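Local atomic coordinates of inulin fructotransferase (Bacillus sp. snu-7, PDB entry 2INV), a protein that catalyses intramolecular fructosyl transfer that releases a cyclic difructose anhydride from inulin, and is built as a right-handed parallel beta-helix. Residues Thr29-Ile34 with Gly65-His70; Asn207-Thr212 with Val232-Glu237; Asp314-Val319 with Ile343-Ala348; Ile329-Phe334 with Val363-Val368. One frame throughout, in Å; residues are numbered along the deposited sequence.

Contact 1. Residues Thr29-Ile34 with Gly65-His70; sequences TAQSDI and GDYDLH
Q31 and D68 meet backbone to backbone, with D68 N donating to Q31 O over 3.1 Å. On the other side of the same residue D68 O takes the hydrogen of I34 N at 2.9 Å, so both peptide groups of D68 serve the start of the helix. D33 CA also lies close to D68 O, as a C-H...O contact. The helix opens with a capping box of T29 and S32, whose bonds are weak.

A side-chain bond extends the grip. With CG anti to the backbone N (chi1 -163°), the carboxylate of D33 is carried to the end of the strand, where H70 N meets D33 OD1 at 3.0 Å from above the carboxylate plane. T71 OG1 holds OD2, and weak bonds from G35 N and A36 N also reach OD1. The H70 ring turns an edge to S32 O, CD2 lying 3.3 Å from it.

Apolar packing fills the inner side. A30 CB sits 3.6 Å from Y67 CD1, I34 CD1 approaches Y67 CG at 4.0 Å, and the other branch of I34, CG2, touches L69 CD1 at 3.8 Å. The phenol oxygen of Y67 bonds to P63 O.

Strand 65-69 is thus held between helix 30-48 and strand 111-115 of the beta-helix; I34 reaches I113 of that strand and I62 of strand 58-62, while D66 packs on P56 of the second subunit.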
loop_
_atom_site.group_PDB
_atom_site.type_symbol
_atom_site.label_atom_id
_atom_site.label_comp_id
_atom_site.label_asym_id
_atom_site.label_seq_id
_atom_site.Cartn_x
_atom_site.Cartn_y
_atom_site.Cartn_z
ATOM N N THR A 29 -20.269 -32.513 0.043
ATOM C CA THR A 29 -20.432 -31.071 -0.129
ATOM C C THR A 29 -19.234 -30.238 0.307
ATOM O O THR A 29 -18.249 -30.761 0.815
ATOM C CB THR A 29 -21.625 -30.584 0.693
ATOM O OG1 THR A 29 -21.392 -30.892 2.074
ATOM C CG2 THR A 29 -22.909 -31.259 0.238
ATOM N N ALA A 30 -19.342 -28.925 0.124
ATOM C CA ALA A 30 -18.274 -28.024 0.528
ATOM C C ALA A 30 -18.137 -28.100 2.045
ATOM O O ALA A 30 -17.040 -27.956 2.582
ATOM C CB ALA A 30 -18.586 -26.596 0.097
ATOM N N GLN A 31 -19.253 -28.338 2.732
ATOM C CA GLN A 31 -19.237 -28.433 4.189
ATOM C C GLN A 31 -18.454 -29.638 4.709
ATOM O O GLN A 31 -17.709 -29.525 5.680
ATOM C CB GLN A 31 -20.668 -28.484 4.745
ATOM C CG GLN A 31 -21.441 -27.174 4.641
ATOM C CD GLN A 31 -22.735 -27.212 5.425
ATOM O OE1 GLN A 31 -22.754 -27.585 6.606
ATOM N NE2 GLN A 31 -23.827 -26.826 4.775
ATOM N N SER A 32 -18.626 -30.793 4.069
ATOM C CA SER A 32 -17.929 -32.001 4.508
ATOM C C SER A 32 -16.506 -32.110 3.941
ATOM O O SER A 32 -15.601 -32.572 4.632
ATOM C CB SER A 32 -18.738 -33.257 4.156
ATOM O OG SER A 32 -18.739 -33.511 2.767
ATOM N N ASP A 33 -16.311 -31.706 2.688
ATOM C CA ASP A 33 -14.982 -31.726 2.081
ATOM C C ASP A 33 -14.914 -30.764 0.904
ATOM O O ASP A 33 -15.051 -31.164 -0.249
ATOM C CB ASP A 33 -14.605 -33.129 1.607
ATOM C CG ASP A 33 -13.105 -33.275 1.366
ATOM O OD1 ASP A 33 -12.385 -32.253 1.456
ATOM O OD2 ASP A 33 -12.637 -34.404 1.088
ATOM N N ILE A 34 -14.703 -29.489 1.203
ATOM C CA ILE A 34 -14.611 -28.478 0.163
ATOM C C ILE A 34 -13.414 -28.781 -0.726
ATOM O O ILE A 34 -13.336 -28.332 -1.859
ATOM C CB ILE A 34 -14.473 -27.053 0.761
ATOM C CG1 ILE A 34 -14.603 -26.008 -0.354
ATOM C CG2 ILE A 34 -13.143 -26.915 1.480
ATOM C CD1 ILE A 34 -14.848 -24.604 0.147
ATOM N N GLY A 65 -19.269 -19.025 5.267
ATOM C CA GLY A 65 -19.599 -20.299 5.872
ATOM C C GLY A 65 -18.473 -21.115 6.458
ATOM O O GLY A 65 -17.299 -20.790 6.325
ATOM N N ASP A 66 -18.865 -22.191 7.131
ATOM C CA ASP A 66 -17.935 -23.117 7.766
ATOM C C ASP A 66 -17.761 -24.326 6.845
ATOM O O ASP A 66 -18.712 -25.072 6.605
ATOM C CB ASP A 66 -18.475 -23.583 9.126
ATOM C CG ASP A 66 -18.491 -22.473 10.163
ATOM O OD1 ASP A 66 -17.585 -21.613 10.129
ATOM O OD2 ASP A 66 -19.397 -22.462 11.023
ATOM N N TYR A 67 -16.550 -24.518 6.330
ATOM C CA TYR A 67 -16.263 -25.630 5.422
ATOM C C TYR A 67 -15.048 -26.448 5.867
ATOM O O TYR A 67 -13.988 -25.890 6.158
ATOM C CB TYR A 67 -15.995 -25.106 4.008
ATOM C CG TYR A 67 -17.013 -24.115 3.506
ATOM C CD1 TYR A 67 -18.236 -24.538 2.995
ATOM C CD2 TYR A 67 -16.753 -22.748 3.549
ATOM C CE1 TYR A 67 -19.181 -23.620 2.537
ATOM C CE2 TYR A 67 -17.685 -21.822 3.093
ATOM C CZ TYR A 67 -18.895 -22.264 2.589
ATOM O OH TYR A 67 -19.816 -21.351 2.144
ATOM N N ASP A 68 -15.207 -27.770 5.904
ATOM C CA ASP A 68 -14.130 -28.691 6.286
ATOM C C ASP A 68 -13.346 -29.138 5.054
ATOM O O ASP A 68 -13.942 -29.511 4.043
ATOM C CB ASP A 68 -14.693 -29.953 6.946
ATOM C CG ASP A 68 -15.035 -29.765 8.413
ATOM O OD1 ASP A 68 -14.892 -28.640 8.937
ATOM O OD2 ASP A 68 -15.431 -30.768 9.048
ATOM N N LEU A 69 -12.020 -29.108 5.134
ATOM C CA LEU A 69 -11.212 -29.561 4.009
ATOM C C LEU A 69 -10.395 -30.773 4.438
ATOM O O LEU A 69 -9.462 -30.654 5.243
ATOM C CB LEU A 69 -10.269 -28.459 3.506
ATOM C CG LEU A 69 -9.514 -28.790 2.208
ATOM C CD1 LEU A 69 -9.377 -27.537 1.371
ATOM C CD2 LEU A 69 -8.149 -29.391 2.513
ATOM N N HIS A 70 -10.760 -31.938 3.912
ATOM C CA HIS A 70 -10.052 -33.164 4.229
ATOM C C HIS A 70 -9.115 -33.486 3.053
ATOM O O HIS A 70 -7.992 -33.938 3.262
ATOM C CB HIS A 70 -11.050 -34.312 4.456
ATOM C CG HIS A 70 -11.738 -34.281 5.788
ATOM N ND1 HIS A 70 -11.194 -34.836 6.927
ATOM C CD2 HIS A 70 -12.946 -33.786 6.156
ATOM C CE1 HIS A 70 -12.035 -34.687 7.935
ATOM N NE2 HIS A 70 -13.105 -34.053 7.494
#

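Contact 2. Residues Asn207-Thr212 with Val232-Glu237; sequences NCVELT and VTLLAE
V232 lays its CG2 methyl 3.8 Å from E210 CG, the two side chains crossing at about a right angle on the way into a corner of the parallel beta-helix. V232 O accepts C208 N at 3.1 Å, with the donor in the carbonyl plane. Past the bend at T233 and L234, the chains run on as parallel strands of adjoining coils.

L211 is bonded on both sides of its peptide: L211 N donates to L235 O at 2.8 Å, and L211 O receives E237 N at 2.7 Å. Its side chain shares a face of the sheet with V209, L234 and A236. There L234 CD1 packs against V209 CG1 at 3.7 Å, the two chains side by side and pointing the same way, and touches L211 CD1 more loosely.

E237 lies alongside T212. Placed anti to the carbonyl carbon (chi1 -58°), CG starts an extended chain that brings E237 OE1 within 3.2 Å of T212 CB, where OE1 also accepts the backbone N of G213. With an alanine in place of E237, G213 N would probably lose this acceptor and the flank of T212 its cover.

The chemistry is therefore divided. Main-chain bonds fix the register of successive coils, the face of V209, L211, L234 and A236 is apolar among these residues, and the two carboxylates, E210 and E237, lie at partly exposed positions, E210 bonding to H185 and E237 to G213 just after its neighbouring strand.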
loop_
_atom_site.group_PDB
_atom_site.type_symbol
_atom_site.label_atom_id
_atom_site.label_comp_id
_atom_site.label_asym_id
_atom_site.label_seq_id
_atom_site.Cartn_x
_atom_site.Cartn_y
_atom_site.Cartn_z
ATOM N N ASN A 207 4.534 -20.368 10.797
ATOM C CA ASN A 207 5.258 -19.590 9.801
ATOM C C ASN A 207 4.210 -18.827 9.003
ATOM O O ASN A 207 3.135 -19.353 8.738
ATOM C CB ASN A 207 6.034 -20.506 8.854
ATOM C CG ASN A 207 7.015 -21.403 9.580
ATOM O OD1 ASN A 207 6.620 -22.361 10.242
ATOM N ND2 ASN A 207 8.304 -21.096 9.461
ATOM N N CYS A 208 4.520 -17.598 8.606
ATOM C CA CYS A 208 3.567 -16.795 7.850
ATOM C C CYS A 208 3.817 -16.790 6.333
ATOM O O CYS A 208 3.013 -17.342 5.576
ATOM C CB CYS A 208 3.542 -15.369 8.417
ATOM S SG CYS A 208 2.973 -15.317 10.137
ATOM N N VAL A 209 4.896 -16.154 5.881
ATOM C CA VAL A 209 5.185 -16.126 4.452
ATOM C C VAL A 209 6.600 -16.614 4.149
ATOM O O VAL A 209 7.588 -16.053 4.619
ATOM C CB VAL A 209 4.998 -14.719 3.854
ATOM C CG1 VAL A 209 5.375 -14.734 2.375
ATOM C CG2 VAL A 209 3.559 -14.271 4.016
ATOM N N GLU A 210 6.676 -17.663 3.336
ATOM C CA GLU A 210 7.949 -18.274 2.959
ATOM C C GLU A 210 8.218 -18.248 1.453
ATOM O O GLU A 210 7.637 -19.029 0.690
ATOM C CB GLU A 210 7.992 -19.723 3.459
ATOM C CG GLU A 210 7.999 -19.851 4.974
ATOM C CD GLU A 210 7.838 -21.289 5.434
ATOM O OE1 GLU A 210 6.698 -21.672 5.784
ATOM O OE2 GLU A 210 8.840 -22.044 5.431
ATOM N N LEU A 211 9.106 -17.349 1.034
ATOM C CA LEU A 211 9.475 -17.220 -0.373
ATOM C C LEU A 211 10.798 -17.948 -0.561
ATOM O O LEU A 211 11.883 -17.369 -0.440
ATOM C CB LEU A 211 9.616 -15.750 -0.733
ATOM C CG LEU A 211 8.433 -14.943 -0.205
ATOM C CD1 LEU A 211 8.642 -13.464 -0.478
ATOM C CD2 LEU A 211 7.147 -15.445 -0.842
ATOM N N THR A 212 10.683 -19.237 -0.853
ATOM C CA THR A 212 11.827 -20.117 -1.016
ATOM C C THR A 212 12.340 -20.267 -2.442
ATOM O O THR A 212 11.777 -19.711 -3.380
ATOM C CB THR A 212 11.470 -21.501 -0.464
ATOM O OG1 THR A 212 10.330 -22.010 -1.169
ATOM C CG2 THR A 212 11.120 -21.394 1.016
ATOM N N VAL A 232 9.196 -18.539 10.923
ATOM C CA VAL A 232 9.576 -17.259 10.379
ATOM C C VAL A 232 8.313 -16.471 10.090
ATOM O O VAL A 232 7.239 -17.054 9.884
ATOM C CB VAL A 232 10.366 -17.439 9.085
ATOM C CG1 VAL A 232 11.672 -18.171 9.379
ATOM C CG2 VAL A 232 9.546 -18.223 8.071
ATOM N N THR A 233 8.440 -15.151 10.079
ATOM C CA THR A 233 7.300 -14.323 9.791
ATOM C C THR A 233 7.401 -14.152 8.278
ATOM O O THR A 233 6.609 -14.729 7.529
ATOM C CB THR A 233 7.406 -13.003 10.550
ATOM O OG1 THR A 233 7.589 -13.284 11.945
ATOM C CG2 THR A 233 6.138 -12.178 10.385
ATOM N N LEU A 234 8.391 -13.392 7.818
ATOM C CA LEU A 234 8.595 -13.228 6.383
ATOM C C LEU A 234 9.986 -13.770 6.084
ATOM O O LEU A 234 10.980 -13.333 6.672
ATOM C CB LEU A 234 8.520 -11.765 5.961
ATOM C CG LEU A 234 8.887 -11.528 4.490
ATOM C CD1 LEU A 234 7.916 -12.256 3.572
ATOM C CD2 LEU A 234 8.876 -10.038 4.206
ATOM N N LEU A 235 10.046 -14.745 5.188
ATOM C CA LEU A 235 11.303 -15.371 4.813
ATOM C C LEU A 235 11.508 -15.275 3.306
ATOM O O LEU A 235 10.578 -15.513 2.530
ATOM C CB LEU A 235 11.279 -16.833 5.260
ATOM C CG LEU A 235 12.297 -17.818 4.685
ATOM C CD1 LEU A 235 13.717 -17.396 5.023
ATOM C CD2 LEU A 235 12.001 -19.198 5.248
ATOM N N ALA A 236 12.720 -14.916 2.892
ATOM C CA ALA A 236 13.019 -14.794 1.473
ATOM C C ALA A 236 14.336 -15.478 1.122
ATOM O O ALA A 236 15.367 -15.214 1.742
ATOM C CB ALA A 236 13.069 -13.336 1.087
ATOM N N GLU A 237 14.303 -16.346 0.115
ATOM C CA GLU A 237 15.497 -17.076 -0.292
ATOM C C GLU A 237 15.978 -16.722 -1.688
ATOM O O GLU A 237 15.281 -16.938 -2.680
ATOM C CB GLU A 237 15.254 -18.584 -0.212
ATOM C CG GLU A 237 14.843 -19.062 1.178
ATOM C CD GLU A 237 14.721 -20.570 1.257
ATOM O OE1 GLU A 237 14.610 -21.218 0.190
ATOM O OE2 GLU A 237 14.693 -21.105 2.385
#

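Contact 3. Residues Asp314-Val319 with Ile343-Ala348; sequences DDLYGV and IAPAGA
D315 N donates to A344 O at 2.7 Å, the shortest bond between two loops that leave successive coils of the parallel beta-helix. The first loop is an Asx turn combined with a type I beta turn: D314 OD1 accepts L316 N on its anti side, while D314 O receives Y317 N. The second holds a cis peptide before P345 and then a type II beta turn.

D315 returns the favour to A344 with its side chain. Its CG stands anti to the carbonyl carbon (chi1 -70°), which swings D315 OD2 to A344 N at 2.8 Å; the N-H arrives on the anti side of the carboxylate, 17° out of its plane. One residue thus reads both the N-H and the C=O of A344, and the two bonds fix how D315 and A344 face each other. The remaining oxygen, OD1, forms a salt bridge with R298 and accepts from Y336 OH, so the buried carboxylate is satisfied on both branches and its negative charge is probably steadied by the arginine. Replacement by a leucine would probably leave A344 N and R298 without their acceptor and set the second loop free to shift.

Van der Waals contacts flank the bonds. D314 CB meets A344 CB at 3.5 Å and P345 CD at 3.7 Å; OD1 turns back to L316 N, while CG and OD2 stay beside P345 CD. L316 spreads its two methyls over the second loop in apolar contact: L316 CD1 lies 4.1 Å from P345 CD, and L316 CD2 touches A348 CB at 4.4 Å.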
loop_
_atom_site.group_PDB
_atom_site.type_symbol
_atom_site.label_atom_id
_atom_site.label_comp_id
_atom_site.label_asym_id
_atom_site.label_seq_id
_atom_site.Cartn_x
_atom_site.Cartn_y
_atom_site.Cartn_z
ATOM N N ASP A 314 20.940 -14.997 21.759
ATOM C CA ASP A 314 21.198 -14.093 22.871
ATOM C C ASP A 314 21.169 -12.655 22.365
ATOM O O ASP A 314 21.041 -12.410 21.160
ATOM C CB ASP A 314 22.525 -14.410 23.594
ATOM C CG ASP A 314 23.762 -14.219 22.723
ATOM O OD1 ASP A 314 23.847 -13.223 21.971
ATOM O OD2 ASP A 314 24.680 -15.070 22.820
ATOM N N ASP A 315 21.251 -11.707 23.290
ATOM C CA ASP A 315 21.186 -10.293 22.941
ATOM C C ASP A 315 22.406 -9.715 22.252
ATOM O O ASP A 315 22.475 -8.511 22.015
ATOM C CB ASP A 315 20.863 -9.485 24.190
ATOM C CG ASP A 315 19.438 -9.703 24.653
ATOM O OD1 ASP A 315 18.527 -9.036 24.111
ATOM O OD2 ASP A 315 19.216 -10.556 25.538
ATOM N N LEU A 316 23.375 -10.559 21.932
ATOM C CA LEU A 316 24.555 -10.065 21.241
ATOM C C LEU A 316 24.391 -10.375 19.748
ATOM O O LEU A 316 25.158 -9.895 18.916
ATOM C CB LEU A 316 25.831 -10.686 21.821
ATOM C CG LEU A 316 26.165 -10.180 23.233
ATOM C CD1 LEU A 316 27.349 -10.938 23.803
ATOM C CD2 LEU A 316 26.477 -8.689 23.181
ATOM N N TYR A 317 23.359 -11.158 19.418
ATOM C CA TYR A 317 23.050 -11.508 18.027
ATOM C C TYR A 317 22.622 -10.205 17.362
ATOM O O TYR A 317 22.876 -9.989 16.169
ATOM C CB TYR A 317 21.882 -12.506 17.961
ATOM C CG TYR A 317 21.612 -13.082 16.582
ATOM C CD1 TYR A 317 22.406 -14.105 16.067
ATOM C CD2 TYR A 317 20.554 -12.616 15.799
ATOM C CE1 TYR A 317 22.149 -14.663 14.808
ATOM C CE2 TYR A 317 20.289 -13.162 14.529
ATOM C CZ TYR A 317 21.092 -14.188 14.045
ATOM O OH TYR A 317 20.835 -14.741 12.815
ATOM N N GLY A 318 21.966 -9.349 18.147
ATOM C CA GLY A 318 21.497 -8.076 17.632
ATOM C C GLY A 318 20.049 -8.131 17.186
ATOM O O GLY A 318 19.591 -9.167 16.703
ATOM N N VAL A 319 19.320 -7.031 17.362
ATOM C CA VAL A 319 17.922 -6.978 16.944
ATOM C C VAL A 319 17.942 -7.031 15.423
ATOM O O VAL A 319 17.035 -7.580 14.790
ATOM C CB VAL A 319 17.239 -5.671 17.391
ATOM C CG1 VAL A 319 17.534 -5.404 18.855
ATOM C CG2 VAL A 319 17.724 -4.512 16.541
ATOM N N ILE A 343 18.162 -10.302 29.856
ATOM C CA ILE A 343 19.214 -10.058 28.897
ATOM C C ILE A 343 20.320 -11.108 28.889
ATOM O O ILE A 343 21.030 -11.338 29.875
ATOM C CB ILE A 343 19.784 -8.651 29.105
ATOM C CG1 ILE A 343 18.663 -7.630 28.853
ATOM C CG2 ILE A 343 20.958 -8.402 28.170
ATOM C CD1 ILE A 343 19.023 -6.207 29.149
ATOM N N ALA A 344 20.444 -11.732 27.727
ATOM C CA ALA A 344 21.403 -12.787 27.456
ATOM C C ALA A 344 22.646 -12.257 26.740
ATOM O O ALA A 344 22.525 -11.637 25.677
ATOM C CB ALA A 344 20.758 -13.847 26.602
ATOM N N PRO A 345 23.830 -12.423 27.327
ATOM C CA PRO A 345 24.377 -12.999 28.561
ATOM C C PRO A 345 24.335 -12.019 29.741
ATOM O O PRO A 345 24.366 -10.789 29.546
ATOM C CB PRO A 345 25.812 -13.288 28.171
ATOM C CG PRO A 345 25.629 -13.855 26.831
ATOM C CD PRO A 345 24.677 -12.834 26.186
ATOM N N ALA A 346 24.228 -12.564 30.946
ATOM C CA ALA A 346 24.160 -11.744 32.134
ATOM C C ALA A 346 25.304 -10.749 32.096
ATOM O O ALA A 346 26.478 -11.116 31.896
ATOM C CB ALA A 346 24.264 -12.616 33.362
ATOM N N GLY A 347 24.955 -9.486 32.315
ATOM C CA GLY A 347 25.947 -8.439 32.320
ATOM C C GLY A 347 26.129 -7.821 30.954
ATOM O O GLY A 347 26.622 -6.700 30.835
ATOM N N ALA A 348 25.706 -8.505 29.900
ATOM C CA ALA A 348 25.935 -7.940 28.578
ATOM C C ALA A 348 25.005 -6.814 28.143
ATOM O O ALA A 348 23.828 -6.713 28.540
ATOM C CB ALA A 348 25.927 -9.021 27.527
#

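Contact 4. Residues Ile329-Phe334 with Val363-Val368; sequences ISDNLF and VALNHV
N332 and N366 lie side by side, pointing the same way, at a bend of the parallel beta-helix, an arrangement of matching asparagines in successive coils familiar from pectate lyase-like proteins. Their amides are 21° apart, and N332 ND2 donates to N366 OD1 at 3.1 Å in the carbonyl plane. N366 ND2 turns back to I329 O at 3.0 Å, a nearly straight bond. N332 repeats the pattern one coil earlier, its ND2 bonding to I291 O and its OD1 accepting N294 N.

Main-chain bonds run along both arms of the bend. I329 O also accepts A364 N, at 3.3 Å and from the face opposite N366 ND2, so two donors grip one carbonyl. D331 N reaches A364 O; beyond the corner, H367 N bonds to N332 O and F334 N to H367 O at 2.7 Å.

Polar groups on the outer side belong to the trimer: D331 bonds to T292 and S330 of the second subunit, and S330 OG makes the equivalent hydrogen bond to D331 OD1 of the third subunit. L365 packs on A364 of the second subunit.

Apolar packing lines the other face. I329 CD1 lies 4.2 Å from V363 CG2, and F334 CB 4.1 Å from V368 CG2. The F334 ring, standing 70° from the N366 amide, presents its edge to that group, with F334 CE1 3.7 Å from N366 OD1 in the ring plane.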
loop_
_atom_site.group_PDB
_atom_site.type_symbol
_atom_site.label_atom_id
_atom_site.label_comp_id
_atom_site.label_asym_id
_atom_site.label_seq_id
_atom_site.Cartn_x
_atom_site.Cartn_y
_atom_site.Cartn_z
ATOM N N ILE A 329 21.588 0.318 6.242
ATOM C CA ILE A 329 20.631 0.308 7.336
ATOM C C ILE A 329 20.587 1.734 7.875
ATOM O O ILE A 329 21.493 2.156 8.604
ATOM C CB ILE A 329 21.077 -0.661 8.454
ATOM C CG1 ILE A 329 21.345 -2.046 7.863
ATOM C CG2 ILE A 329 20.013 -0.748 9.532
ATOM C CD1 ILE A 329 22.767 -2.245 7.369
ATOM N N SER A 330 19.535 2.472 7.527
ATOM C CA SER A 330 19.439 3.856 7.963
ATOM C C SER A 330 18.028 4.332 8.262
ATOM O O SER A 330 17.046 3.643 7.985
ATOM C CB SER A 330 20.043 4.757 6.886
ATOM O OG SER A 330 19.375 4.551 5.648
ATOM N N ASP A 331 17.956 5.532 8.826
ATOM C CA ASP A 331 16.694 6.163 9.162
ATOM C C ASP A 331 15.705 5.211 9.835
ATOM O O ASP A 331 14.525 5.186 9.489
ATOM C CB ASP A 331 16.082 6.752 7.893
ATOM C CG ASP A 331 14.919 7.659 8.181
ATOM O OD1 ASP A 331 15.008 8.446 9.144
ATOM O OD2 ASP A 331 13.922 7.604 7.432
ATOM N N ASN A 332 16.201 4.433 10.796
ATOM C CA ASN A 332 15.379 3.475 11.545
ATOM C C ASN A 332 15.294 3.917 13.008
ATOM O O ASN A 332 16.224 4.548 13.516
ATOM C CB ASN A 332 16.006 2.075 11.498
ATOM C CG ASN A 332 16.046 1.490 10.098
ATOM O OD1 ASN A 332 15.011 1.335 9.445
ATOM N ND2 ASN A 332 17.247 1.153 9.630
ATOM N N LEU A 333 14.187 3.596 13.681
ATOM C CA LEU A 333 14.041 3.951 15.093
ATOM C C LEU A 333 13.977 2.673 15.928
ATOM O O LEU A 333 13.056 1.874 15.775
ATOM C CB LEU A 333 12.774 4.795 15.318
ATOM C CG LEU A 333 12.685 5.575 16.647
ATOM C CD1 LEU A 333 11.453 6.469 16.641
ATOM C CD2 LEU A 333 12.644 4.625 17.834
ATOM N N PHE A 334 14.969 2.489 16.798
ATOM C CA PHE A 334 15.028 1.311 17.657
ATOM C C PHE A 334 14.553 1.608 19.079
ATOM O O PHE A 334 15.149 2.419 19.785
ATOM C CB PHE A 334 16.459 0.762 17.739
ATOM C CG PHE A 334 17.001 0.244 16.434
ATOM C CD1 PHE A 334 17.410 1.124 15.436
ATOM C CD2 PHE A 334 17.125 -1.122 16.213
ATOM C CE1 PHE A 334 17.938 0.656 14.240
ATOM C CE2 PHE A 334 17.652 -1.606 15.014
ATOM C CZ PHE A 334 18.059 -0.719 14.031
ATOM N N VAL A 363 25.822 2.251 8.029
ATOM C CA VAL A 363 24.812 2.419 9.058
ATOM C C VAL A 363 24.735 3.891 9.451
ATOM O O VAL A 363 25.615 4.405 10.142
ATOM C CB VAL A 363 25.158 1.546 10.277
ATOM C CG1 VAL A 363 24.153 1.767 11.385
ATOM C CG2 VAL A 363 25.188 0.076 9.865
ATOM N N ALA A 364 23.677 4.560 9.000
ATOM C CA ALA A 364 23.492 5.975 9.283
ATOM C C ALA A 364 22.102 6.365 9.780
ATOM O O ALA A 364 21.099 5.746 9.425
ATOM C CB ALA A 364 23.841 6.789 8.045
ATOM N N LEU A 365 22.073 7.416 10.596
ATOM C CA LEU A 365 20.851 7.960 11.182
ATOM C C LEU A 365 19.880 6.911 11.714
ATOM O O LEU A 365 18.808 6.682 11.145
ATOM C CB LEU A 365 20.133 8.862 10.175
ATOM C CG LEU A 365 19.008 9.710 10.774
ATOM C CD1 LEU A 365 19.556 10.540 11.927
ATOM C CD2 LEU A 365 18.416 10.608 9.704
ATOM N N ASN A 366 20.272 6.283 12.817
ATOM C CA ASN A 366 19.469 5.268 13.486
ATOM C C ASN A 366 19.361 5.690 14.946
ATOM O O ASN A 366 20.363 5.722 15.671
ATOM C CB ASN A 366 20.151 3.901 13.380
ATOM C CG ASN A 366 20.097 3.333 11.979
ATOM O OD1 ASN A 366 19.046 2.870 11.521
ATOM N ND2 ASN A 366 21.227 3.376 11.280
ATOM N N HIS A 367 18.143 6.014 15.369
ATOM C CA HIS A 367 17.903 6.447 16.734
ATOM C C HIS A 367 17.586 5.274 17.654
ATOM O O HIS A 367 16.633 4.527 17.417
ATOM C CB HIS A 367 16.757 7.459 16.776
ATOM C CG HIS A 367 16.526 8.050 18.131
ATOM N ND1 HIS A 367 15.268 8.216 18.669
ATOM C CD2 HIS A 367 17.394 8.539 19.053
ATOM C CE1 HIS A 367 15.368 8.776 19.860
ATOM N NE2 HIS A 367 16.646 8.984 20.117
ATOM N N VAL A 368 18.385 5.129 18.708
ATOM C CA VAL A 368 18.194 4.056 19.665
ATOM C C VAL A 368 17.670 4.589 20.992
ATOM O O VAL A 368 18.132 5.613 21.492
ATOM C CB VAL A 368 19.511 3.300 19.932
ATOM C CG1 VAL A 368 19.301 2.271 21.045
ATOM C CG2 VAL A 368 19.986 2.620 18.662
#

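Followed from the N terminus, the contacts climb a single beta-helix. Contact 1 closes a loop of 30 residues, nearly half of them helix, and fastens the start of helix 30-48 to an early coil. Contact 2, near the middle of the chain, joins neighbouring coils across 19 residues and is complete before the next one opens. Contacts 3 and 4 cross: 329-334 lies between the two loops of contact 3, and 343-348 between the two strands of contact 4. They also touch, V319 CG2 meeting F334 CE2 at 3.3 Å. Contact 3 ties protruding loops, and contact 4 joins strands 328-337 and 362-370 of successive coils. Contacts 1 and 4, with centres about 49 Å apart, both reach the second subunit.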